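Local atomic coordinates of ATPase BagA (Mycobacterium tuberculosis H37Rv, PDB entry 6BS3), a protein that forms one subunit of the heterodimeric BagAB ATPase complex, hydrolysing ATP in support of resistance to nitric oxide and to elevated levels of glycerol. Residues 241-252 / 291-299; 311-319 / 330-339. All blocks are in the same frame, centred on the assembly; numbering follows the deposited sequence.

In the fold
Two contacts made in series show how a P-loop ATPase can build on the edge of its central sheet. Strand 234-242 leaves the sheet at interaction 1, where 241-252 runs out over helix 278-302; residues 291-299 of that helix close a loop of 38 intervening residues, mostly helical. The chain then returns as strand 312-316, which lies beside strand 234-242 at one border of the sheet. Interaction 2 follows, closing a much shorter loop as helix 324-336 folds back on that strand. The loops neither nest nor cross, yet N242 bonds to L315 and T317, and R241 from interaction 1 and P316, T317, V318 and L330 from interaction 2 line one nucleotide site.

Interaction 1: 241-252 / 291-299; sequences RNIPAHLEPQDL and HATRITARA. With ADP (adenosine-5'-diphosphate), chain C.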
loop_
_atom_site.group_PDB
_atom_site.type_symbol
_atom_site.label_atom_id
_atom_site.label_comp_id
_atom_site.label_asym_id
_atom_site.label_seq_id
_atom_site.Cartn_x
_atom_site.Cartn_y
_atom_site.Cartn_z
ATOM N N ARG A 241 -4.256 -9.294 11.417
ATOM C CA ARG A 241 -3.382 -8.775 12.487
ATOM C C ARG A 241 -4.133 -8.263 13.711
ATOM O O ARG A 241 -3.928 -7.126 14.152
ATOM C CB ARG A 241 -2.388 -7.717 11.980
ATOM C CG ARG A 241 -1.601 -8.150 10.770
ATOM C CD ARG A 241 -0.290 -7.422 10.622
ATOM N NE ARG A 241 -0.455 -5.974 10.585
ATOM C CZ ARG A 241 0.546 -5.109 10.511
ATOM N NH1 ARG A 241 1.800 -5.542 10.426
ATOM N NH2 ARG A 241 0.305 -3.805 10.509
ATOM N N ASN A 242 -4.975 -9.136 14.284
ATOM C CA ASN A 242 -5.694 -8.827 15.500
ATOM C C ASN A 242 -4.722 -8.882 16.658
ATOM O O ASN A 242 -3.683 -9.529 16.554
ATOM C CB ASN A 242 -6.841 -9.800 15.706
ATOM C CG ASN A 242 -8.015 -9.467 14.841
ATOM O OD1 ASN A 242 -8.786 -8.528 15.134
ATOM N ND2 ASN A 242 -8.162 -10.228 13.754
ATOM N N ILE A 243 -5.029 -8.146 17.737
ATOM C CA ILE A 243 -4.188 -8.099 18.939
ATOM C C ILE A 243 -5.038 -8.390 20.180
ATOM O O ILE A 243 -6.250 -8.152 20.136
ATOM C CB ILE A 243 -3.341 -6.793 19.051
ATOM C CG1 ILE A 243 -4.232 -5.525 19.079
ATOM C CG2 ILE A 243 -2.265 -6.743 17.960
ATOM C CD1 ILE A 243 -3.562 -4.273 19.483
ATOM N N PRO A 244 -4.433 -8.893 21.257
ATOM C CA PRO A 244 -5.159 -9.215 22.455
ATOM C C PRO A 244 -5.567 -7.960 23.230
ATOM O O PRO A 244 -4.789 -7.086 23.354
ATOM C CB PRO A 244 -4.126 -10.025 23.220
ATOM C CG PRO A 244 -2.841 -9.407 22.811
ATOM C CD PRO A 244 -3.022 -9.146 21.346
ATOM N N ALA A 245 -6.820 -7.914 23.656
ATOM C CA ALA A 245 -7.322 -6.790 24.463
ATOM C C ALA A 245 -6.677 -6.745 25.844
ATOM O O ALA A 245 -6.405 -5.654 26.283
ATOM C CB ALA A 245 -8.811 -6.882 24.580
ATOM N N HIS A 246 -6.610 -7.882 26.540
ATOM C CA HIS A 246 -5.956 -8.122 27.861
ATOM C C HIS A 246 -6.766 -7.569 29.033
ATOM O O HIS A 246 -6.317 -7.692 30.144
ATOM C CB HIS A 246 -4.516 -7.620 27.943
ATOM C CG HIS A 246 -3.532 -8.568 27.377
ATOM N ND1 HIS A 246 -2.485 -8.156 26.631
ATOM C CD2 HIS A 246 -3.453 -9.899 27.440
ATOM C CE1 HIS A 246 -1.789 -9.188 26.257
ATOM N NE2 HIS A 246 -2.362 -10.258 26.734
ATOM N N LEU A 247 -7.920 -6.984 28.782
ATOM C CA LEU A 247 -8.650 -6.201 29.788
ATOM C C LEU A 247 -10.105 -6.550 29.576
ATOM O O LEU A 247 -10.512 -6.722 28.441
ATOM C CB LEU A 247 -8.437 -4.711 29.543
ATOM C CG LEU A 247 -7.277 -4.072 30.290
ATOM C CD1 LEU A 247 -7.202 -2.591 30.010
ATOM C CD2 LEU A 247 -7.389 -4.316 31.771
ATOM N N GLU A 248 -10.845 -6.631 30.655
ATOM C CA GLU A 248 -12.269 -6.973 30.531
ATOM C C GLU A 248 -13.042 -5.725 30.029
ATOM O O GLU A 248 -12.621 -4.607 30.353
ATOM C CB GLU A 248 -12.839 -7.451 31.888
ATOM C CG GLU A 248 -12.257 -8.758 32.417
ATOM C CD GLU A 248 -12.434 -9.999 31.557
ATOM O OE1 GLU A 248 -13.557 -10.232 31.054
ATOM O OE2 GLU A 248 -11.443 -10.748 31.398
ATOM N N PRO A 249 -14.164 -5.887 29.265
ATOM C CA PRO A 249 -14.878 -4.715 28.710
ATOM C C PRO A 249 -15.059 -3.495 29.616
ATOM O O PRO A 249 -14.861 -2.376 29.140
ATOM C CB PRO A 249 -16.227 -5.296 28.297
ATOM C CG PRO A 249 -15.909 -6.685 27.905
ATOM C CD PRO A 249 -14.773 -7.146 28.784
ATOM N N GLN A 250 -15.414 -3.694 30.902
ATOM C CA GLN A 250 -15.611 -2.596 31.850
ATOM C C GLN A 250 -14.295 -1.918 32.231
ATOM O O GLN A 250 -14.228 -0.688 32.244
ATOM C CB GLN A 250 -16.382 -3.066 33.095
ATOM C CG GLN A 250 -17.879 -3.204 32.857
ATOM C CD GLN A 250 -18.612 -3.514 34.134
ATOM O OE1 GLN A 250 -18.707 -4.673 34.558
ATOM N NE2 GLN A 250 -19.147 -2.482 34.778
ATOM N N ASP A 251 -13.247 -2.721 32.513
ATOM C CA ASP A 251 -11.904 -2.242 32.859
ATOM C C ASP A 251 -11.256 -1.497 31.684
ATOM O O ASP A 251 -10.524 -0.530 31.909
ATOM C CB ASP A 251 -11.008 -3.414 33.288
ATOM C CG ASP A 251 -11.425 -4.126 34.562
ATOM O OD1 ASP A 251 -12.458 -3.735 35.156
ATOM O OD2 ASP A 251 -10.724 -5.079 34.964
ATOM N N LEU A 252 -11.538 -1.939 30.441
ATOM C CA LEU A 252 -11.010 -1.331 29.222
ATOM C C LEU A 252 -11.645 0.027 28.950
ATOM O O LEU A 252 -10.919 0.986 28.676
ATOM C CB LEU A 252 -11.196 -2.266 28.026
ATOM C CG LEU A 252 -10.747 -1.704 26.694
ATOM C CD1 LEU A 252 -9.263 -1.430 26.698
ATOM C CD2 LEU A 252 -11.138 -2.621 25.572
ATOM N N HIS A 291 -2.716 1.360 25.929
ATOM C CA HIS A 291 -3.138 0.105 25.305
ATOM C C HIS A 291 -4.663 0.140 25.101
ATOM O O HIS A 291 -5.135 -0.107 23.993
ATOM C CB HIS A 291 -2.735 -1.090 26.183
ATOM C CG HIS A 291 -3.350 -2.381 25.751
ATOM N ND1 HIS A 291 -2.746 -3.186 24.805
ATOM C CD2 HIS A 291 -4.525 -2.938 26.115
ATOM C CE1 HIS A 291 -3.560 -4.210 24.640
ATOM N NE2 HIS A 291 -4.642 -4.105 25.408
ATOM N N ALA A 292 -5.412 0.468 26.174
ATOM C CA ALA A 292 -6.874 0.591 26.188
ATOM C C ALA A 292 -7.372 1.644 25.200
ATOM O O ALA A 292 -8.402 1.411 24.574
ATOM C CB ALA A 292 -7.362 0.909 27.585
ATOM N N THR A 293 -6.627 2.774 25.026
ATOM C CA THR A 293 -6.939 3.834 24.044
ATOM C C THR A 293 -6.788 3.264 22.607
ATOM O O THR A 293 -7.578 3.587 21.722
ATOM C CB THR A 293 -6.054 5.081 24.274
ATOM O OG1 THR A 293 -6.169 5.523 25.629
ATOM C CG2 THR A 293 -6.399 6.238 23.335
ATOM N N ARG A 294 -5.789 2.399 22.396
ATOM C CA ARG A 294 -5.554 1.766 21.108
ATOM C C ARG A 294 -6.659 0.746 20.779
ATOM O O ARG A 294 -7.160 0.760 19.659
ATOM C CB ARG A 294 -4.147 1.144 21.044
ATOM C CG ARG A 294 -3.777 0.639 19.657
ATOM C CD ARG A 294 -2.575 -0.275 19.667
ATOM N NE ARG A 294 -2.426 -0.944 18.373
ATOM C CZ ARG A 294 -1.390 -1.698 18.030
ATOM N NH1 ARG A 294 -0.386 -1.883 18.877
ATOM N NH2 ARG A 294 -1.348 -2.272 16.834
ATOM N N ILE A 295 -7.062 -0.097 21.757
ATOM C CA ILE A 295 -8.124 -1.112 21.600
ATOM C C ILE A 295 -9.482 -0.460 21.294
ATOM O O ILE A 295 -10.169 -0.889 20.366
ATOM C CB ILE A 295 -8.204 -2.086 22.830
ATOM C CG1 ILE A 295 -6.839 -2.743 23.173
ATOM C CG2 ILE A 295 -9.296 -3.152 22.661
ATOM C CD1 ILE A 295 -6.161 -3.673 22.055
ATOM N N THR A 296 -9.856 0.576 22.073
ATOM C CA THR A 296 -11.112 1.324 21.959
ATOM C C THR A 296 -11.270 1.900 20.558
ATOM O O THR A 296 -12.303 1.663 19.930
ATOM C CB THR A 296 -11.196 2.362 23.082
ATOM O OG1 THR A 296 -11.070 1.684 24.334
ATOM C CG2 THR A 296 -12.484 3.174 23.053
ATOM N N ALA A 297 -10.230 2.615 20.059
ATOM C CA ALA A 297 -10.164 3.199 18.720
ATOM C C ALA A 297 -10.304 2.096 17.644
ATOM O O ALA A 297 -11.049 2.279 16.674
ATOM C CB ALA A 297 -8.848 3.939 18.546
ATOM N N ARG A 298 -9.607 0.947 17.827
ATOM C CA ARG A 298 -9.697 -0.194 16.895
ATOM C C ARG A 298 -11.126 -0.761 16.852
ATOM O O ARG A 298 -11.622 -1.029 15.759
ATOM C CB ARG A 298 -8.678 -1.281 17.238
ATOM C CG ARG A 298 -7.255 -0.924 16.831
ATOM C CD ARG A 298 -6.230 -1.876 17.424
ATOM N NE ARG A 298 -6.411 -3.258 16.967
ATOM C CZ ARG A 298 -5.849 -3.783 15.884
ATOM N NH1 ARG A 298 -5.062 -3.048 15.113
ATOM N NH2 ARG A 298 -6.079 -5.047 15.557
ATOM N N ALA A 299 -11.800 -0.868 18.026
ATOM C CA ALA A 299 -13.195 -1.338 18.178
ATOM C C ALA A 299 -14.210 -0.377 17.517
ATOM O O ALA A 299 -15.214 -0.833 16.971
ATOM C CB ALA A 299 -13.538 -1.530 19.654
HETATM P PB ADP C . -0.647 -7.154 0.568
HETATM O O1B ADP C . -0.415 -8.259 -0.485
HETATM O O2B ADP C . 0.171 -5.900 0.180
HETATM O O3B ADP C . -2.095 -6.827 0.810
HETATM P PA ADP C . 1.147 -8.700 2.360
HETATM O O1A ADP C . 2.391 -8.516 1.473
HETATM O O2A ADP C . 0.644 -10.092 2.316
HETATM O O3A ADP C . 0.017 -7.669 1.918
HETATM O "O5'" ADP C . 1.376 -8.132 3.823
HETATM C "C5'" ADP C . 1.946 -6.850 4.175
HETATM C "C4'" ADP C . 2.994 -7.086 5.237
HETATM O "O4'" ADP C . 2.357 -7.571 6.437
HETATM C "C3'" ADP C . 4.082 -8.110 4.901
HETATM O "O3'" ADP C . 5.325 -7.682 5.436
HETATM C "C2'" ADP C . 3.571 -9.391 5.574
HETATM O "O2'" ADP C . 4.594 -10.334 5.877
HETATM C "C1'" ADP C . 2.900 -8.821 6.821
HETATM N N9 ADP C . 1.824 -9.639 7.381
HETATM C C8 ADP C . 0.694 -10.081 6.740
HETATM N N7 ADP C . -0.140 -10.734 7.514
HETATM C C5 ADP C . 0.487 -10.726 8.752
HETATM C C6 ADP C . 0.106 -11.229 10.018
HETATM N N6 ADP C . -1.022 -11.905 10.242
HETATM N N1 ADP C . 0.940 -11.007 11.061
HETATM C C2 ADP C . 2.081 -10.341 10.846
HETATM N N3 ADP C . 2.554 -9.842 9.699
HETATM C C4 ADP C . 1.698 -10.057 8.684
HETATM O O HOH W 1 -2.357 -4.844 14.171
HETATM O O HOH W 2 -7.705 -6.802 17.124
#
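The first torsion of I243 (chi1 59°) puts CG1 between its own backbone N and carbonyl carbon and sends CD1 to the R294 and R298 guanidinium groups of helix 278-302. R294 reaches out extended and R298 bends at its third torsion (62°); the isoleucine crosses both at about a right angle. CD1 sits over the centre of the R294 guanidinium, 3.7 Å from CZ; on R298 it is offset toward the rim of one face. The same methyl meets I295 CD1 at 3.7 Å, giving the loop an apolar foothold that L252 extends by laying CD2 3.5 Å from I295 CG2.

Polar bonds join the loop to the helix at two places. H291 NE2 donates to A245 O, modelled at 2.5 Å, short enough that the exact length is doubtful; the oxygen lies close to the imidazole plane, whereas the nitrogen stands 49° out of the carbonyl plane. At the other place R298 NH2 bonds only weakly to R241 O, but at the guanidinium edge it gives a hydrogen bond of 2.9 Å to a water that also joins N242 OD1 and I243 N. The side-chain ND2 of N242 donates to L315 O.

Beyond this junction R241 lays its aliphatic chain over the adenine, CG 3.6 Å from C6. The other protein chain of the assembly packs on P244, H246 and H291. R241, where the chain turns out of strand 234-242, thus lines one face of the adenine, while the loop beyond rides on a long helix, in this ArsA-family ATPase.

Interaction 2: 311-319 / 330-339; sequences PRLELPTVS and LSESLAQQGV. With ADP (adenosine-5'-diphosphate), chain C.
At the border of the P-loop ATPase sheet, edge strand 312-316 is backed by helix 324-336, whose residues 330-336 run roughly antiparallel to it (147°), the axes 8.5 Å apart at closest. Q337, at the C-terminal end of the helix, joins the two through its side-chain amide. Its chain, extended beyond CG, reaches the strand, and OE1 accepts the backbone N of E314 at 2.9 Å. That bond is nearly straight (174°), and the N-H meets a lone pair in the plane of the amide. NE2 turns back to S333 O, 3.0 Å away, approaching from above that carbonyl plane; its 2.8 Å bond to E314 O is bent and weak. Gripped from strand and helix, the amide has its rotation set, and a Schellman motif with G338 at positive phi ends the helix just beyond it.

Leucines pack between strand and helix. L313 places CD1 3.8 Å from V339 CG2 and rests CD2 against the CB of Q337. L315 CD2 lies 3.8 Å from L334 CD2 and close to the hydroxyl of S333. From the helix, L330 sends CD2 past the P316 ring in the opposite direction. Helix 34-46 touches both L315 and L330.

Around the C-terminal end of the strand the backbone reads the base: P316 O accepts ADP N6 at 2.9 Å, while V318 N donates to ADP N1 at 3.0 Å. L330 CD2 packs near N6 from the face opposite R241. Such bonds to adenine's Watson-Crick edge, made as a pairing base would, form part of the adenine pocket of this Get3-like ATPase.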
loop_
_atom_site.group_PDB
_atom_site.type_symbol
_atom_site.label_atom_id
_atom_site.label_comp_id
_atom_site.label_asym_id
_atom_site.label_seq_id
_atom_site.Cartn_x
_atom_site.Cartn_y
_atom_site.Cartn_z
ATOM N N PRO A 311 -20.138 -12.424 6.220
ATOM C CA PRO A 311 -19.320 -13.176 7.194
ATOM C C PRO A 311 -17.948 -12.548 7.438
ATOM O O PRO A 311 -17.331 -11.954 6.546
ATOM C CB PRO A 311 -19.197 -14.582 6.592
ATOM C CG PRO A 311 -19.730 -14.490 5.235
ATOM C CD PRO A 311 -20.487 -13.237 5.039
ATOM N N ARG A 312 -17.481 -12.681 8.660
ATOM C CA ARG A 312 -16.225 -12.121 9.097
ATOM C C ARG A 312 -15.318 -13.153 9.723
ATOM O O ARG A 312 -15.734 -13.905 10.610
ATOM C CB ARG A 312 -16.497 -10.950 10.062
ATOM C CG ARG A 312 -16.499 -9.602 9.349
ATOM C CD ARG A 312 -17.283 -8.552 10.093
ATOM N NE ARG A 312 -16.547 -8.051 11.251
ATOM C CZ ARG A 312 -17.033 -7.167 12.109
ATOM N NH1 ARG A 312 -18.256 -6.676 11.945
ATOM N NH2 ARG A 312 -16.299 -6.755 13.133
ATOM N N LEU A 313 -14.072 -13.166 9.267
ATOM C CA LEU A 313 -12.987 -14.027 9.728
ATOM C C LEU A 313 -11.938 -13.119 10.390
ATOM O O LEU A 313 -11.842 -11.942 10.042
ATOM C CB LEU A 313 -12.346 -14.823 8.536
ATOM C CG LEU A 313 -13.249 -15.879 7.837
ATOM C CD1 LEU A 313 -12.705 -16.273 6.480
ATOM C CD2 LEU A 313 -13.426 -17.124 8.705
ATOM N N GLU A 314 -11.181 -13.669 11.361
ATOM C CA GLU A 314 -10.152 -12.960 12.125
ATOM C C GLU A 314 -8.888 -13.792 12.187
ATOM O O GLU A 314 -8.933 -14.958 12.572
ATOM C CB GLU A 314 -10.592 -12.681 13.579
ATOM C CG GLU A 314 -11.855 -11.851 13.771
ATOM C CD GLU A 314 -13.149 -12.572 13.458
ATOM O OE1 GLU A 314 -13.210 -13.808 13.652
ATOM O OE2 GLU A 314 -14.097 -11.900 12.994
ATOM N N LEU A 315 -7.751 -13.160 11.876
ATOM C CA LEU A 315 -6.445 -13.769 11.956
ATOM C C LEU A 315 -5.593 -13.023 12.982
ATOM O O LEU A 315 -5.762 -11.807 13.154
ATOM C CB LEU A 315 -5.760 -13.789 10.567
ATOM C CG LEU A 315 -6.451 -14.653 9.505
ATOM C CD1 LEU A 315 -5.808 -14.447 8.164
ATOM C CD2 LEU A 315 -6.408 -16.134 9.876
ATOM N N PRO A 316 -4.691 -13.734 13.699
ATOM C CA PRO A 316 -3.835 -13.045 14.668
ATOM C C PRO A 316 -2.630 -12.377 13.981
ATOM O O PRO A 316 -2.464 -12.452 12.756
ATOM C CB PRO A 316 -3.380 -14.191 15.581
ATOM C CG PRO A 316 -3.246 -15.369 14.633
ATOM C CD PRO A 316 -4.375 -15.184 13.629
ATOM N N THR A 317 -1.798 -11.707 14.792
ATOM C CA THR A 317 -0.549 -11.101 14.376
ATOM C C THR A 317 0.525 -12.156 14.643
ATOM O O THR A 317 0.622 -12.672 15.764
ATOM C CB THR A 317 -0.241 -9.846 15.234
ATOM O OG1 THR A 317 -1.236 -8.851 15.026
ATOM C CG2 THR A 317 1.154 -9.270 14.967
ATOM N N VAL A 318 1.341 -12.447 13.626
ATOM C CA VAL A 318 2.508 -13.329 13.722
ATOM C C VAL A 318 3.626 -12.418 14.304
ATOM O O VAL A 318 3.964 -11.400 13.695
ATOM C CB VAL A 318 2.858 -13.953 12.341
ATOM C CG1 VAL A 318 4.218 -14.629 12.376
ATOM C CG2 VAL A 318 1.778 -14.933 11.887
ATOM N N SER A 319 4.195 -12.841 15.419
ATOM C CA SER A 319 4.924 -11.938 16.342
ATOM C C SER A 319 6.144 -11.368 15.627
ATOM O O SER A 319 6.375 -10.173 15.716
ATOM C CB SER A 319 5.335 -12.655 17.602
ATOM O OG SER A 319 6.262 -13.704 17.350
ATOM N N LEU A 330 -1.439 -19.473 10.053
ATOM C CA LEU A 330 -2.588 -18.705 9.557
ATOM C C LEU A 330 -3.618 -19.618 8.881
ATOM O O LEU A 330 -4.812 -19.402 9.062
ATOM C CB LEU A 330 -2.165 -17.548 8.641
ATOM C CG LEU A 330 -1.304 -16.443 9.272
ATOM C CD1 LEU A 330 -0.818 -15.487 8.198
ATOM C CD2 LEU A 330 -2.077 -15.649 10.353
ATOM N N SER A 331 -3.152 -20.670 8.169
ATOM C CA SER A 331 -4.006 -21.682 7.522
ATOM C C SER A 331 -4.795 -22.443 8.610
ATOM O O SER A 331 -6.015 -22.597 8.501
ATOM C CB SER A 331 -3.150 -22.653 6.708
ATOM O OG SER A 331 -3.938 -23.692 6.152
ATOM N N GLU A 332 -4.084 -22.863 9.683
ATOM C CA GLU A 332 -4.655 -23.514 10.854
ATOM C C GLU A 332 -5.703 -22.582 11.527
ATOM O O GLU A 332 -6.792 -23.048 11.842
ATOM C CB GLU A 332 -3.544 -23.939 11.835
ATOM C CG GLU A 332 -4.060 -24.682 13.056
ATOM C CD GLU A 332 -4.500 -26.115 12.814
ATOM O OE1 GLU A 332 -5.656 -26.319 12.376
ATOM O OE2 GLU A 332 -3.689 -27.036 13.070
ATOM N N SER A 333 -5.405 -21.270 11.667
ATOM C CA SER A 333 -6.358 -20.296 12.225
ATOM C C SER A 333 -7.634 -20.213 11.358
ATOM O O SER A 333 -8.728 -20.244 11.902
ATOM C CB SER A 333 -5.709 -18.927 12.380
ATOM O OG SER A 333 -6.694 -17.959 12.708
ATOM N N LEU A 334 -7.491 -20.172 10.018
ATOM C CA LEU A 334 -8.613 -20.207 9.073
ATOM C C LEU A 334 -9.424 -21.496 9.202
ATOM O O LEU A 334 -10.649 -21.418 9.241
ATOM C CB LEU A 334 -8.138 -20.050 7.627
ATOM C CG LEU A 334 -7.649 -18.646 7.231
ATOM C CD1 LEU A 334 -7.060 -18.670 5.841
ATOM C CD2 LEU A 334 -8.790 -17.573 7.354
ATOM N N ALA A 335 -8.745 -22.680 9.289
ATOM C CA ALA A 335 -9.401 -23.992 9.422
ATOM C C ALA A 335 -10.291 -24.071 10.690
ATOM O O ALA A 335 -11.422 -24.543 10.613
ATOM C CB ALA A 335 -8.359 -25.117 9.421
ATOM N N GLN A 336 -9.798 -23.554 11.826
ATOM C CA GLN A 336 -10.504 -23.529 13.120
ATOM C C GLN A 336 -11.784 -22.673 13.117
ATOM O O GLN A 336 -12.676 -22.856 13.960
ATOM C CB GLN A 336 -9.545 -23.059 14.226
ATOM C CG GLN A 336 -8.393 -24.048 14.459
ATOM C CD GLN A 336 -7.370 -23.578 15.469
ATOM O OE1 GLN A 336 -7.363 -22.428 15.921
ATOM N NE2 GLN A 336 -6.466 -24.470 15.839
ATOM N N GLN A 337 -11.865 -21.747 12.158
ATOM C CA GLN A 337 -12.984 -20.835 11.960
ATOM C C GLN A 337 -14.002 -21.406 10.970
ATOM O O GLN A 337 -15.010 -20.765 10.696
ATOM C CB GLN A 337 -12.467 -19.446 11.522
ATOM C CG GLN A 337 -11.777 -18.684 12.644
ATOM C CD GLN A 337 -11.143 -17.419 12.143
ATOM O OE1 GLN A 337 -11.788 -16.392 12.045
ATOM N NE2 GLN A 337 -9.862 -17.458 11.804
ATOM N N GLY A 338 -13.747 -22.618 10.478
ATOM C CA GLY A 338 -14.623 -23.322 9.546
ATOM C C GLY A 338 -14.288 -23.196 8.076
ATOM O O GLY A 338 -15.066 -23.646 7.235
ATOM N N VAL A 339 -13.126 -22.609 7.730
ATOM C CA VAL A 339 -12.749 -22.494 6.324
ATOM C C VAL A 339 -12.396 -23.899 5.810
ATOM O O VAL A 339 -11.559 -24.580 6.413
ATOM C CB VAL A 339 -11.643 -21.443 6.059
ATOM C CG1 VAL A 339 -11.294 -21.383 4.579
ATOM C CG2 VAL A 339 -12.054 -20.066 6.580
HETATM P PB ADP C . -0.647 -7.154 0.568
HETATM O O1B ADP C . -0.415 -8.259 -0.485
HETATM O O2B ADP C . 0.171 -5.900 0.180
HETATM O O3B ADP C . -2.095 -6.827 0.810
HETATM P PA ADP C . 1.147 -8.700 2.360
HETATM O O1A ADP C . 2.391 -8.516 1.473
HETATM O O2A ADP C . 0.644 -10.092 2.316
HETATM O O3A ADP C . 0.017 -7.669 1.918
HETATM O "O5'" ADP C . 1.376 -8.132 3.823
HETATM C "C5'" ADP C . 1.946 -6.850 4.175
HETATM C "C4'" ADP C . 2.994 -7.086 5.237
HETATM O "O4'" ADP C . 2.357 -7.571 6.437
HETATM C "C3'" ADP C . 4.082 -8.110 4.901
HETATM O "O3'" ADP C . 5.325 -7.682 5.436
HETATM C "C2'" ADP C . 3.571 -9.391 5.574
HETATM O "O2'" ADP C . 4.594 -10.334 5.877
HETATM C "C1'" ADP C . 2.900 -8.821 6.821
HETATM N N9 ADP C . 1.824 -9.639 7.381
HETATM C C8 ADP C . 0.694 -10.081 6.740
HETATM N N7 ADP C . -0.140 -10.734 7.514
HETATM C C5 ADP C . 0.487 -10.726 8.752
HETATM C C6 ADP C . 0.106 -11.229 10.018
HETATM N N6 ADP C . -1.022 -11.905 10.242
HETATM N N1 ADP C . 0.940 -11.007 11.061
HETATM C C2 ADP C . 2.081 -10.341 10.846
HETATM N N3 ADP C . 2.554 -9.842 9.699
HETATM C C4 ADP C . 1.698 -10.057 8.684
#